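Local coordinates for protein phytase (Debaryomyces castellii, PDB 2GFI) that probably removes phosphate from phytate (inositol hexakisphosphate) at the 3-position, as a glycoprotein of the histidine acid phosphatase family, at residues G372-I377 with V391-V396; L61-L66 with K325-F330; E385-Y390 with G407-L412; I345-E350 with S361-V366. All coordinates share one frame; numbering follows the deposited sequence.

How the contacts relate
From the N terminus, 61-66 comes first and waits 258 residues for its partner 325-330, so contact 2 closes by far the longest loop. Contact 4 then closes a short loop between 345-350 and 361-366. Contact 1 opens at 372-377, and before it closes at 391-396 contact 3 has opened at 385-390, to end at 407-412; these two cross, while the other pairs stand in series. Contacts 2, 1 and 3 step across one mixed sheet, with strand 374-382 beside 59-69 and strand 385-392 passing from contact 1 into contact 3. Contact 4 lies off the sheet, Ile345 packing on Ile392 and Tyr390, Leu346 on Ile392.

Contact 1 (G372-I377 with V391-V396); sequences GARTII and VINDAV
Ile376 and Val391 pair their backbones both ways in an antiparallel beta hairpin, N of each bonding to O of the other, with Val391 N to Ile376 O at 2.7 Å. This is the tight end. Their CB atoms face each other on one side of the sheet at 4.2 Å, where Ile376 also packs against Val64, Leu66 and Phe144. On the other face Thr375 and Ile392, a non-hydrogen-bonded pair, lie side by side and point the same way; two successive bends (chi1 -47°, chi2 -51°) curl Ile392 CD1 over to Thr375, 3.6 Å from its OG1, a hydroxyl already bonded to His340.

One step on, Asn393 N gives a nearly straight bond to Arg374 O at 2.8 Å, and the strand then folds back through a type I' turn from Ile392 to Ala395. This end lies beside the probable active site, the side chain of Ala373 about 6 Å from that of Asp333, the predicted proton donor. Here the fit slackens. Asp394, partly exposed, sits across from the Arg374 chain, and its OD2 is 4.1 Å from Arg374 NH1, well out of the guanidinium plane: charges near each other, not a salt bridge. Each has a firmer partner, Tyr43 for Asp394 and Asp136 for Arg374. The guanidinium is also held edge-on from the loop just before its strand, Gly372 O taking both Arg374 NE at 3.1 Å and Arg374 NH2 at 3.0 Å.

Contact 2 (L61-L66 with K325-F330); sequences LEQVQL and KIWLSF
Val64 and Leu66 each turn both N-H and C=O to the same parallel neighbour. Val64 N reaches Lys325 O at 3.0 Å and Val64 O accepts from Trp327 N; two residues on, Leu66 N meets Trp327 O at 2.7 Å and Leu66 O takes Ser329 N. The short strand segments run 4° apart, and the register pairs Val64 with Ile326, Gln65 with Trp327 and Leu66 with Leu328.

On the face of Val64, Ile326, Leu66 and Leu328 the meeting is aliphatic. Val64 CG1 stands between its own backbone N and carbonyl carbon (chi1 63°), which brings it to 3.9 Å from Ile326 CG1. Leu66 is met twice: Leu328 CD2 lies 4.0 Å from Leu66 CB, and Phe330 CZ approaches Leu66 CD2. Across the sheet the indole of Trp327 takes the aliphatic part of Gln63 at its edge, CG lying in the ring plane, while Gln65 CG comes obliquely to 3.9 Å from Trp327 CD1 with its amide almost perpendicular to the ring.

Farther out, Leu316 of helix 302-318 packs on Gln63, Gln65 and Trp327, and Ser313 bonds the Gln65 amide. Phe175 lies against Leu66 and Leu328 on the other face and meets the Phe330 ring edge-to-face. A water accompanies the last rung, donating to Leu66 O at 2.8 Å and bonded to Ser329 OG, which also pairs with Tyr443.

Both strands run on toward the residues predicted as nucleophile and proton donor, His70 and Asp333, an arrangement characteristic of the central sheet of histidine phosphatases.

Contact 3 (E385-Y390 with G407-L412); sequences ESYVRY and GFSCNL
The guanidinium of Arg389 receives Gly407 O at its edge, in plane, with Arg389 NH1 2.9 Å away and directed at a lone pair of the carbonyl. Arg389 gets there because CG leaves between the backbone N and the carbonyl carbon (chi1 73°) and the chain then runs straight to NE; Glu378 and Asp54 O take NE and NH2, so the group is held on several sides. The Tyr387 ring is approached obliquely: Ser409 OG, hydrogen-bonded to Pro406 O, comes to 3.4 Å from Tyr387 CD1, and Asn411 N lies close to the same carbon. At the far end the Asn411 amide keeps Glu385 OE1 in its own plane, ND2 giving a bond of 2.9 Å, yet it meets that carboxylate from above, the two planes 52° apart. One water ties this corner together, donating to Glu385 OE1 and Asn411 OD1 and accepting from Ser386 N.

Between these ends the backbones form a short antiparallel ladder. Val388 and Cys410 are the hydrogen-bonded pair, each N to the other's O at 2.7 Å, and Leu412 N adds a further bond to Ser386 O. Val388 CG2 and Leu412 CD1 touch at 4.1 Å.

Cys410 is fastened to Cys402 by a disulfide. Asn411 is the N-cap of helix 412-423, its OD1 accepting from Asn413 N. Strand 410-411 pairs with the edge of strand 385-392 that faces away from strand 374-382, while Leu317 of helix 302-318 packs on both Val388 and Leu412.

Contact 4 (I345-E350 with S361-V366); sequences ILIPDE and SPYSHV
Pro348 and Pro362 bring two irregular loops to within 5.5 Å between CA atoms, joining the loop after helix 333-343 to the start of the weakly bonded helix 365-368. The two proline rings touch through their CB atoms at 3.7 Å, and Pro348 CB rests 3.4 Å from Pro362 O.

Next to them the ring of Tyr363, its CG turned anti to the backbone N (chi1 177°), lies along the first loop. Pro348 CD comes to it obliquely, 3.9 Å from Tyr363 CD1, with Leu346 O against the same carbon, whereas Ile347 CD1 reaches the ring edge near its plane, 3.8 Å from Tyr363 CE1. Ile347 sets out away from the other loop and bends back at chi1 and chi2, ending beside the tyrosine. Tyr292 of helix 277-295 meets the Tyr363 ring edge-to-face, and Glu337 holds its hydroxyl; the side chain lies about 9 Å from that of Asp333, the predicted proton donor.

The single polar link is a water, donating to Leu346 O at 2.7 Å and accepting from Ser364 N at 3.0 Å. The loops therefore meet mostly through apolar contacts, two carbonyl oxygens against carbon and a water bridge, not direct backbone pairing.

Contact 1 (G372-I377 with V391-V396)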
loop_
_atom_site.group_PDB
_atom_site.type_symbol
_atom_site.label_atom_id
_atom_site.label_comp_id
_atom_site.label_asym_id
_atom_site.label_seq_id
_atom_site.Cartn_x
_atom_site.Cartn_y
_atom_site.Cartn_z
ATOM N N GLY A 372 16.265 9.485 -13.993
ATOM C CA GLY A 372 15.206 9.036 -14.867
ATOM C C GLY A 372 14.146 10.113 -15.018
ATOM O O GLY A 372 13.011 9.814 -15.405
ATOM N N ALA A 373 14.499 11.362 -14.700
ATOM C CA ALA A 373 13.599 12.510 -14.860
ATOM C C ALA A 373 12.932 12.557 -16.236
ATOM O O ALA A 373 13.563 12.262 -17.249
ATOM C CB ALA A 373 14.349 13.799 -14.626
ATOM N N ARG A 374 11.670 12.974 -16.261
ATOM C CA ARG A 374 10.921 13.060 -17.479
ATOM C C ARG A 374 10.156 14.362 -17.486
ATOM O O ARG A 374 9.338 14.634 -16.608
ATOM C CB ARG A 374 9.991 11.836 -17.647
ATOM C CG ARG A 374 9.121 11.506 -16.427
ATOM C CD ARG A 374 8.770 10.054 -16.281
ATOM N NE ARG A 374 9.966 9.311 -15.939
ATOM C CZ ARG A 374 10.045 7.996 -15.774
ATOM N NH1 ARG A 374 8.972 7.216 -15.922
ATOM N NH2 ARG A 374 11.213 7.467 -15.423
ATOM N N THR A 375 10.452 15.207 -18.452
ATOM C CA THR A 375 9.656 16.385 -18.642
ATOM C C THR A 375 8.913 16.156 -19.943
ATOM O O THR A 375 9.511 15.924 -20.988
ATOM C CB THR A 375 10.566 17.634 -18.683
ATOM O OG1 THR A 375 10.823 18.046 -17.325
ATOM C CG2 THR A 375 9.870 18.838 -19.379
ATOM N N ILE A 376 7.596 16.162 -19.862
ATOM C CA ILE A 376 6.787 15.902 -21.040
ATOM C C ILE A 376 5.888 17.109 -21.325
ATOM O O ILE A 376 5.281 17.674 -20.404
ATOM C CB ILE A 376 5.954 14.645 -20.815
ATOM C CG1 ILE A 376 6.827 13.387 -20.995
ATOM C CG2 ILE A 376 4.707 14.644 -21.703
ATOM C CD1 ILE A 376 6.198 12.154 -20.362
ATOM N N ILE A 377 5.861 17.520 -22.594
ATOM C CA ILE A 377 4.828 18.406 -23.119
ATOM C C ILE A 377 3.842 17.602 -23.948
ATOM O O ILE A 377 4.241 16.920 -24.884
ATOM C CB ILE A 377 5.474 19.514 -23.950
ATOM C CG1 ILE A 377 6.562 20.198 -23.106
ATOM C CG2 ILE A 377 4.400 20.505 -24.426
ATOM C CD1 ILE A 377 7.468 21.142 -23.862
ATOM N N VAL A 391 3.844 17.634 -18.119
ATOM C CA VAL A 391 3.788 16.549 -17.162
ATOM C C VAL A 391 5.248 16.310 -16.754
ATOM O O VAL A 391 6.064 15.802 -17.547
ATOM C CB VAL A 391 3.128 15.273 -17.776
ATOM C CG1 VAL A 391 2.693 14.311 -16.698
ATOM C CG2 VAL A 391 1.903 15.632 -18.649
ATOM N N ILE A 392 5.588 16.714 -15.522
ATOM C CA ILE A 392 6.933 16.604 -15.006
ATOM C C ILE A 392 6.913 15.446 -14.028
ATOM O O ILE A 392 6.158 15.439 -13.044
ATOM C CB ILE A 392 7.297 17.860 -14.271
ATOM C CG1 ILE A 392 6.937 19.110 -15.089
ATOM C CG2 ILE A 392 8.783 17.789 -13.784
ATOM C CD1 ILE A 392 7.471 19.080 -16.539
ATOM N N ASN A 393 7.715 14.437 -14.318
ATOM C CA ASN A 393 7.793 13.249 -13.469
ATOM C C ASN A 393 6.423 12.767 -13.039
ATOM O O ASN A 393 6.155 12.558 -11.853
ATOM C CB ASN A 393 8.702 13.539 -12.318
ATOM C CG ASN A 393 10.003 14.001 -12.799
ATOM O OD1 ASN A 393 10.510 15.040 -12.393
ATOM N ND2 ASN A 393 10.547 13.261 -13.736
ATOM N N ASP A 394 5.579 12.610 -14.056
ATOM C CA ASP A 394 4.278 12.002 -13.940
ATOM C C ASP A 394 3.218 12.828 -13.253
ATOM O O ASP A 394 2.207 12.280 -12.842
ATOM C CB ASP A 394 4.360 10.625 -13.318
ATOM C CG ASP A 394 5.088 9.666 -14.167
ATOM O OD1 ASP A 394 4.722 9.559 -15.363
ATOM O OD2 ASP A 394 6.022 8.949 -13.728
ATOM N N ALA A 395 3.433 14.133 -13.163
ATOM C CA ALA A 395 2.455 15.033 -12.583
ATOM C C ALA A 395 2.184 16.159 -13.560
ATOM O O ALA A 395 3.120 16.701 -14.119
ATOM C CB ALA A 395 2.984 15.614 -11.277
ATOM N N VAL A 396 0.918 16.519 -13.776
ATOM C CA VAL A 396 0.648 17.682 -14.605
ATOM C C VAL A 396 1.053 18.848 -13.762
ATOM O O VAL A 396 0.653 18.940 -12.602
ATOM C CB VAL A 396 -0.836 17.819 -15.013
ATOM C CG1 VAL A 396 -1.061 19.152 -15.748
ATOM C CG2 VAL A 396 -1.315 16.586 -15.838
#

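Contact 2 (L61-L66 with K325-F330)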
loop_
_atom_site.group_PDB
_atom_site.type_symbol
_atom_site.label_atom_id
_atom_site.label_comp_id
_atom_site.label_asym_id
_atom_site.label_seq_id
_atom_site.Cartn_x
_atom_site.Cartn_y
_atom_site.Cartn_z
ATOM N N LEU A 61 -4.947 13.714 -28.774
ATOM C CA LEU A 61 -3.508 13.890 -28.826
ATOM C C LEU A 61 -3.053 14.393 -30.191
ATOM O O LEU A 61 -3.403 13.816 -31.219
ATOM C CB LEU A 61 -2.792 12.556 -28.521
ATOM C CG LEU A 61 -2.300 12.380 -27.096
ATOM C CD1 LEU A 61 -1.775 11.003 -26.949
ATOM C CD2 LEU A 61 -1.245 13.432 -26.740
ATOM N N GLU A 62 -2.228 15.428 -30.177
ATOM C CA GLU A 62 -1.633 15.946 -31.405
ATOM C C GLU A 62 -0.130 15.776 -31.432
ATOM O O GLU A 62 0.426 15.482 -32.478
ATOM C CB GLU A 62 -1.977 17.414 -31.590
ATOM C CG GLU A 62 -3.430 17.655 -31.938
ATOM C CD GLU A 62 -3.703 19.133 -32.035
ATOM O OE1 GLU A 62 -3.484 19.827 -31.043
ATOM O OE2 GLU A 62 -4.104 19.605 -33.115
ATOM N N GLN A 63 0.517 15.937 -30.277
ATOM C CA GLN A 63 1.971 15.875 -30.189
ATOM C C GLN A 63 2.428 15.606 -28.748
ATOM O O GLN A 63 1.744 15.964 -27.791
ATOM C CB GLN A 63 2.557 17.188 -30.704
ATOM C CG GLN A 63 4.072 17.220 -30.904
ATOM C CD GLN A 63 4.541 18.589 -31.285
ATOM O OE1 GLN A 63 3.894 19.267 -32.112
ATOM N NE2 GLN A 63 5.624 19.037 -30.677
ATOM N N VAL A 64 3.586 14.978 -28.599
ATOM C CA VAL A 64 4.219 14.868 -27.301
ATOM C C VAL A 64 5.712 15.081 -27.458
ATOM O O VAL A 64 6.306 14.608 -28.414
ATOM C CB VAL A 64 3.901 13.495 -26.617
ATOM C CG1 VAL A 64 4.481 12.311 -27.446
ATOM C CG2 VAL A 64 4.319 13.491 -25.140
ATOM N N GLN A 65 6.293 15.828 -26.520
ATOM C CA GLN A 65 7.730 15.979 -26.399
ATOM C C GLN A 65 8.129 15.452 -25.035
ATOM O O GLN A 65 7.509 15.755 -24.027
ATOM C CB GLN A 65 8.150 17.434 -26.570
ATOM C CG GLN A 65 7.402 18.172 -27.712
ATOM C CD GLN A 65 7.742 19.627 -27.798
ATOM O OE1 GLN A 65 8.468 20.129 -26.968
ATOM N NE2 GLN A 65 7.223 20.318 -28.818
ATOM N N LEU A 66 9.128 14.589 -25.048
ATOM C CA LEU A 66 9.761 14.062 -23.896
ATOM C C LEU A 66 11.187 14.630 -23.803
ATOM O O LEU A 66 11.978 14.575 -24.759
ATOM C CB LEU A 66 9.805 12.543 -23.991
ATOM C CG LEU A 66 10.680 11.894 -22.911
ATOM C CD1 LEU A 66 10.130 12.176 -21.479
ATOM C CD2 LEU A 66 10.831 10.388 -23.172
ATOM N N LYS A 325 5.299 13.217 -34.678
ATOM C CA LYS A 325 4.527 13.812 -33.600
ATOM C C LYS A 325 5.116 13.489 -32.218
ATOM O O LYS A 325 4.636 13.991 -31.224
ATOM C CB LYS A 325 3.077 13.313 -33.673
ATOM C CG LYS A 325 2.451 13.315 -35.066
ATOM C CD LYS A 325 2.326 14.745 -35.580
ATOM C CE LYS A 325 1.434 14.818 -36.811
ATOM N NZ LYS A 325 1.379 16.231 -37.286
ATOM N N ILE A 326 6.128 12.630 -32.168
ATOM C CA ILE A 326 6.697 12.165 -30.909
ATOM C C ILE A 326 8.149 12.561 -30.852
ATOM O O ILE A 326 8.978 12.057 -31.626
ATOM C CB ILE A 326 6.528 10.637 -30.759
ATOM C CG1 ILE A 326 5.057 10.267 -30.749
ATOM C CG2 ILE A 326 7.156 10.134 -29.490
ATOM C CD1 ILE A 326 4.825 8.766 -30.968
ATOM N N TRP A 327 8.445 13.488 -29.945
ATOM C CA TRP A 327 9.772 14.028 -29.757
ATOM C C TRP A 327 10.359 13.426 -28.487
ATOM O O TRP A 327 9.759 13.541 -27.419
ATOM C CB TRP A 327 9.700 15.559 -29.714
ATOM C CG TRP A 327 9.057 16.014 -30.983
ATOM C CD1 TRP A 327 7.775 16.449 -31.151
ATOM C CD2 TRP A 327 9.644 15.971 -32.292
ATOM N NE1 TRP A 327 7.536 16.699 -32.479
ATOM C CE2 TRP A 327 8.666 16.418 -33.204
ATOM C CE3 TRP A 327 10.909 15.618 -32.784
ATOM C CZ2 TRP A 327 8.915 16.527 -34.599
ATOM C CZ3 TRP A 327 11.153 15.721 -34.164
ATOM C CH2 TRP A 327 10.160 16.173 -35.045
ATOM N N LEU A 328 11.502 12.752 -28.643
ATOM C CA LEU A 328 12.178 12.039 -27.584
ATOM C C LEU A 328 13.609 12.551 -27.469
ATOM O O LEU A 328 14.462 12.265 -28.322
ATOM C CB LEU A 328 12.181 10.536 -27.875
ATOM C CG LEU A 328 10.834 9.903 -28.228
ATOM C CD1 LEU A 328 11.027 8.466 -28.670
ATOM C CD2 LEU A 328 9.858 9.978 -27.029
ATOM N N SER A 329 13.861 13.295 -26.388
ATOM C CA SER A 329 15.150 13.935 -26.141
ATOM C C SER A 329 15.648 13.506 -24.776
ATOM O O SER A 329 14.909 13.541 -23.791
ATOM C CB SER A 329 15.028 15.468 -26.139
ATOM O OG SER A 329 14.543 15.919 -27.374
ATOM N N PHE A 330 16.935 13.181 -24.738
ATOM C CA PHE A 330 17.602 12.603 -23.594
ATOM C C PHE A 330 18.849 13.406 -23.324
ATOM O O PHE A 330 19.638 13.626 -24.223
ATOM C CB PHE A 330 17.955 11.158 -23.899
ATOM C CG PHE A 330 16.766 10.306 -24.064
ATOM C CD1 PHE A 330 16.220 9.649 -22.970
ATOM C CD2 PHE A 330 16.143 10.201 -25.307
ATOM C CE1 PHE A 330 15.096 8.890 -23.114
ATOM C CE2 PHE A 330 15.015 9.446 -25.462
ATOM C CZ PHE A 330 14.483 8.786 -24.358
HETATM O O HOH W 1 12.081 16.106 -27.135
#

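Contact 3 (E385-Y390 with G407-L412)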
loop_
_atom_site.group_PDB
_atom_site.type_symbol
_atom_site.label_atom_id
_atom_site.label_comp_id
_atom_site.label_asym_id
_atom_site.label_seq_id
_atom_site.Cartn_x
_atom_site.Cartn_y
_atom_site.Cartn_z
ATOM N N GLU A 385 -9.593 24.127 -30.820
ATOM C CA GLU A 385 -8.439 24.705 -30.143
ATOM C C GLU A 385 -7.421 23.628 -29.809
ATOM O O GLU A 385 -7.785 22.483 -29.553
ATOM C CB GLU A 385 -8.875 25.430 -28.877
ATOM C CG GLU A 385 -9.843 26.567 -29.116
ATOM C CD GLU A 385 -9.253 27.685 -29.958
ATOM O OE1 GLU A 385 -8.008 27.872 -29.935
ATOM O OE2 GLU A 385 -10.042 28.386 -30.649
ATOM N N SER A 386 -6.148 23.997 -29.839
ATOM C CA SER A 386 -5.089 23.104 -29.376
ATOM C C SER A 386 -4.549 23.595 -28.061
ATOM O O SER A 386 -4.366 24.812 -27.847
ATOM C CB SER A 386 -3.931 23.016 -30.360
ATOM O OG SER A 386 -4.311 22.223 -31.436
ATOM N N TYR A 387 -4.270 22.616 -27.205
ATOM C CA TYR A 387 -3.818 22.868 -25.843
ATOM C C TYR A 387 -2.493 22.179 -25.594
ATOM O O TYR A 387 -2.199 21.124 -26.154
ATOM C CB TYR A 387 -4.868 22.410 -24.847
ATOM C CG TYR A 387 -6.126 23.206 -25.002
ATOM C CD1 TYR A 387 -6.303 24.400 -24.312
ATOM C CD2 TYR A 387 -7.128 22.785 -25.881
ATOM C CE1 TYR A 387 -7.453 25.147 -24.484
ATOM C CE2 TYR A 387 -8.274 23.507 -26.051
ATOM C CZ TYR A 387 -8.431 24.688 -25.369
ATOM O OH TYR A 387 -9.576 25.413 -25.549
ATOM N N VAL A 388 -1.703 22.815 -24.746
ATOM C CA VAL A 388 -0.389 22.341 -24.383
ATOM C C VAL A 388 -0.356 22.224 -22.849
ATOM O O VAL A 388 -0.921 23.045 -22.151
ATOM C CB VAL A 388 0.673 23.333 -24.941
ATOM C CG1 VAL A 388 2.001 23.098 -24.346
ATOM C CG2 VAL A 388 0.777 23.176 -26.473
ATOM N N ARG A 389 0.267 21.182 -22.321
ATOM C CA ARG A 389 0.536 21.170 -20.891
ATOM C C ARG A 389 1.783 20.356 -20.596
ATOM O O ARG A 389 2.221 19.545 -21.416
ATOM C CB ARG A 389 -0.669 20.646 -20.086
ATOM C CG ARG A 389 -0.887 19.169 -20.213
ATOM C CD ARG A 389 -1.965 18.662 -19.297
ATOM N NE ARG A 389 -2.193 17.254 -19.528
ATOM C CZ ARG A 389 -3.168 16.570 -18.959
ATOM N NH1 ARG A 389 -4.020 17.201 -18.136
ATOM N NH2 ARG A 389 -3.313 15.267 -19.228
ATOM N N TYR A 390 2.332 20.590 -19.410
ATOM C CA TYR A 390 3.517 19.900 -18.931
ATOM C C TYR A 390 3.190 18.783 -17.948
ATOM O O TYR A 390 2.387 18.972 -17.045
ATOM C CB TYR A 390 4.396 20.899 -18.222
ATOM C CG TYR A 390 5.189 21.749 -19.159
ATOM C CD1 TYR A 390 6.481 21.361 -19.545
ATOM C CD2 TYR A 390 4.658 22.943 -19.678
ATOM C CE1 TYR A 390 7.219 22.145 -20.398
ATOM C CE2 TYR A 390 5.407 23.737 -20.552
ATOM C CZ TYR A 390 6.668 23.323 -20.907
ATOM O OH TYR A 390 7.415 24.093 -21.763
ATOM N N GLY A 407 -7.841 19.791 -18.709
ATOM C CA GLY A 407 -6.694 19.181 -18.027
ATOM C C GLY A 407 -5.708 20.237 -17.541
ATOM O O GLY A 407 -4.518 19.958 -17.441
ATOM N N PHE A 408 -6.210 21.445 -17.259
ATOM C CA PHE A 408 -5.401 22.613 -16.849
ATOM C C PHE A 408 -4.278 22.980 -17.806
ATOM O O PHE A 408 -3.161 23.356 -17.403
ATOM C CB PHE A 408 -4.896 22.477 -15.410
ATOM C CG PHE A 408 -5.996 22.357 -14.423
ATOM C CD1 PHE A 408 -6.745 23.484 -14.056
ATOM C CD2 PHE A 408 -6.297 21.126 -13.854
ATOM C CE1 PHE A 408 -7.801 23.367 -13.129
ATOM C CE2 PHE A 408 -7.324 20.990 -12.917
ATOM C CZ PHE A 408 -8.084 22.115 -12.565
ATOM N N SER A 409 -4.620 22.891 -19.095
ATOM C CA SER A 409 -3.695 23.113 -20.177
ATOM C C SER A 409 -3.741 24.561 -20.669
ATOM O O SER A 409 -4.610 25.349 -20.296
ATOM C CB SER A 409 -4.039 22.153 -21.312
ATOM O OG SER A 409 -5.392 22.338 -21.712
ATOM N N CYS A 410 -2.790 24.895 -21.522
ATOM C CA CYS A 410 -2.645 26.221 -22.064
ATOM C C CYS A 410 -2.966 26.203 -23.570
ATOM O O CYS A 410 -2.345 25.421 -24.311
ATOM C CB CYS A 410 -1.206 26.640 -21.880
ATOM S SG CYS A 410 -0.933 28.343 -22.292
ATOM N N ASN A 411 -3.921 27.035 -24.014
ATOM C CA ASN A 411 -4.192 27.170 -25.450
ATOM C C ASN A 411 -2.878 27.465 -26.152
ATOM O O ASN A 411 -2.113 28.318 -25.714
ATOM C CB ASN A 411 -5.184 28.313 -25.729
ATOM C CG ASN A 411 -5.792 28.246 -27.130
ATOM O OD1 ASN A 411 -5.086 28.257 -28.139
ATOM N ND2 ASN A 411 -7.118 28.185 -27.192
ATOM N N LEU A 412 -2.587 26.769 -27.229
ATOM C CA LEU A 412 -1.309 27.017 -27.914
ATOM C C LEU A 412 -1.067 28.497 -28.247
ATOM O O LEU A 412 0.074 28.960 -28.231
ATOM C CB LEU A 412 -1.186 26.132 -29.142
ATOM C CG LEU A 412 0.054 26.287 -30.013
ATOM C CD1 LEU A 412 1.358 26.082 -29.265
ATOM C CD2 LEU A 412 -0.105 25.306 -31.134
HETATM O O HOH W 2 -5.546 26.807 -30.494
#

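Contact 4 (I345-E350 with S361-V366)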
loop_
_atom_site.group_PDB
_atom_site.type_symbol
_atom_site.label_atom_id
_atom_site.label_comp_id
_atom_site.label_asym_id
_atom_site.label_seq_id
_atom_site.Cartn_x
_atom_site.Cartn_y
_atom_site.Cartn_z
ATOM N N ILE A 345 7.754 26.870 -14.823
ATOM C CA ILE A 345 6.605 26.340 -14.080
ATOM C C ILE A 345 6.952 25.791 -12.686
ATOM O O ILE A 345 6.080 25.608 -11.835
ATOM C CB ILE A 345 5.872 25.286 -14.932
ATOM C CG1 ILE A 345 6.832 24.160 -15.311
ATOM C CG2 ILE A 345 5.302 25.964 -16.158
ATOM C CD1 ILE A 345 6.140 22.967 -15.936
ATOM N N LEU A 346 8.220 25.493 -12.457
ATOM C CA LEU A 346 8.628 24.981 -11.152
ATOM C C LEU A 346 9.691 25.881 -10.514
ATOM O O LEU A 346 10.474 25.447 -9.662
ATOM C CB LEU A 346 9.056 23.518 -11.262
ATOM C CG LEU A 346 7.877 22.558 -11.472
ATOM C CD1 LEU A 346 8.387 21.195 -11.868
ATOM C CD2 LEU A 346 7.002 22.462 -10.210
ATOM N N ILE A 347 9.659 27.153 -10.920
ATOM C CA ILE A 347 10.630 28.170 -10.493
ATOM C C ILE A 347 9.998 29.117 -9.455
ATOM O O ILE A 347 8.937 29.678 -9.690
ATOM C CB ILE A 347 11.168 28.953 -11.760
ATOM C CG1 ILE A 347 11.671 27.988 -12.836
ATOM C CG2 ILE A 347 12.237 29.990 -11.390
ATOM C CD1 ILE A 347 12.600 26.884 -12.335
ATOM N N PRO A 348 10.645 29.311 -8.311
ATOM C CA PRO A 348 10.110 30.224 -7.292
ATOM C C PRO A 348 10.204 31.671 -7.799
ATOM O O PRO A 348 11.034 31.954 -8.667
ATOM C CB PRO A 348 11.052 30.019 -6.098
ATOM C CG PRO A 348 12.306 29.613 -6.692
ATOM C CD PRO A 348 11.937 28.725 -7.907
ATOM N N ASP A 349 9.370 32.563 -7.258
ATOM C CA ASP A 349 9.399 33.992 -7.619
ATOM C C ASP A 349 10.680 34.673 -7.214
ATOM O O ASP A 349 11.163 35.593 -7.898
ATOM C CB ASP A 349 8.274 34.735 -6.918
ATOM C CG ASP A 349 6.921 34.433 -7.518
ATOM O OD1 ASP A 349 6.862 34.153 -8.751
ATOM O OD2 ASP A 349 5.876 34.461 -6.817
ATOM N N GLU A 350 11.194 34.242 -6.065
ATOM C CA GLU A 350 12.395 34.816 -5.490
ATOM C C GLU A 350 13.491 33.775 -5.275
ATOM O O GLU A 350 13.239 32.573 -5.223
ATOM C CB GLU A 350 12.085 35.614 -4.202
ATOM C CG GLU A 350 10.989 35.038 -3.310
ATOM C CD GLU A 350 10.838 35.755 -1.951
ATOM O OE1 GLU A 350 11.471 36.854 -1.748
ATOM O OE2 GLU A 350 10.082 35.214 -1.061
ATOM N N SER A 361 10.796 23.584 0.299
ATOM C CA SER A 361 11.818 24.252 -0.470
ATOM C C SER A 361 11.113 24.919 -1.654
ATOM O O SER A 361 10.360 24.258 -2.366
ATOM C CB SER A 361 12.863 23.267 -0.952
ATOM O OG SER A 361 13.715 23.909 -1.888
ATOM N N PRO A 362 11.320 26.221 -1.849
ATOM C CA PRO A 362 10.649 26.964 -2.936
ATOM C C PRO A 362 11.057 26.447 -4.296
ATOM O O PRO A 362 10.427 26.760 -5.315
ATOM C CB PRO A 362 11.179 28.405 -2.771
ATOM C CG PRO A 362 11.716 28.461 -1.369
ATOM C CD PRO A 362 12.194 27.083 -1.036
ATOM N N TYR A 363 12.150 25.705 -4.315
ATOM C CA TYR A 363 12.617 25.105 -5.528
ATOM C C TYR A 363 13.016 23.693 -5.219
ATOM O O TYR A 363 13.908 23.464 -4.437
ATOM C CB TYR A 363 13.828 25.862 -6.040
ATOM C CG TYR A 363 14.389 25.229 -7.277
ATOM C CD1 TYR A 363 13.744 25.379 -8.511
ATOM C CD2 TYR A 363 15.544 24.474 -7.218
ATOM C CE1 TYR A 363 14.255 24.801 -9.650
ATOM C CE2 TYR A 363 16.068 23.883 -8.365
ATOM C CZ TYR A 363 15.428 24.047 -9.570
ATOM O OH TYR A 363 15.960 23.455 -10.697
ATOM N N SER A 364 12.347 22.726 -5.822
ATOM C CA SER A 364 12.595 21.347 -5.448
ATOM C C SER A 364 13.348 20.682 -6.586
ATOM O O SER A 364 12.784 20.319 -7.635
ATOM C CB SER A 364 11.280 20.631 -5.118
ATOM O OG SER A 364 11.518 19.261 -4.848
ATOM N N HIS A 365 14.644 20.537 -6.389
ATOM C CA HIS A 365 15.436 19.974 -7.457
ATOM C C HIS A 365 14.939 18.575 -7.903
ATOM O O HIS A 365 14.759 18.314 -9.099
ATOM C CB HIS A 365 16.876 19.918 -7.049
ATOM C CG HIS A 365 17.721 19.220 -8.039
ATOM N ND1 HIS A 365 18.074 17.903 -7.901
ATOM C CD2 HIS A 365 18.247 19.634 -9.211
ATOM C CE1 HIS A 365 18.825 17.546 -8.928
ATOM N NE2 HIS A 365 18.947 18.578 -9.732
ATOM N N VAL A 366 14.709 17.695 -6.928
ATOM C CA VAL A 366 14.245 16.310 -7.176
ATOM C C VAL A 366 12.822 16.230 -7.779
ATOM O O VAL A 366 12.466 15.224 -8.389
ATOM C CB VAL A 366 14.356 15.474 -5.882
ATOM C CG1 VAL A 366 13.338 15.940 -4.853
ATOM C CG2 VAL A 366 14.223 13.993 -6.175
HETATM O O HOH W 3 10.210 23.523 -7.804
#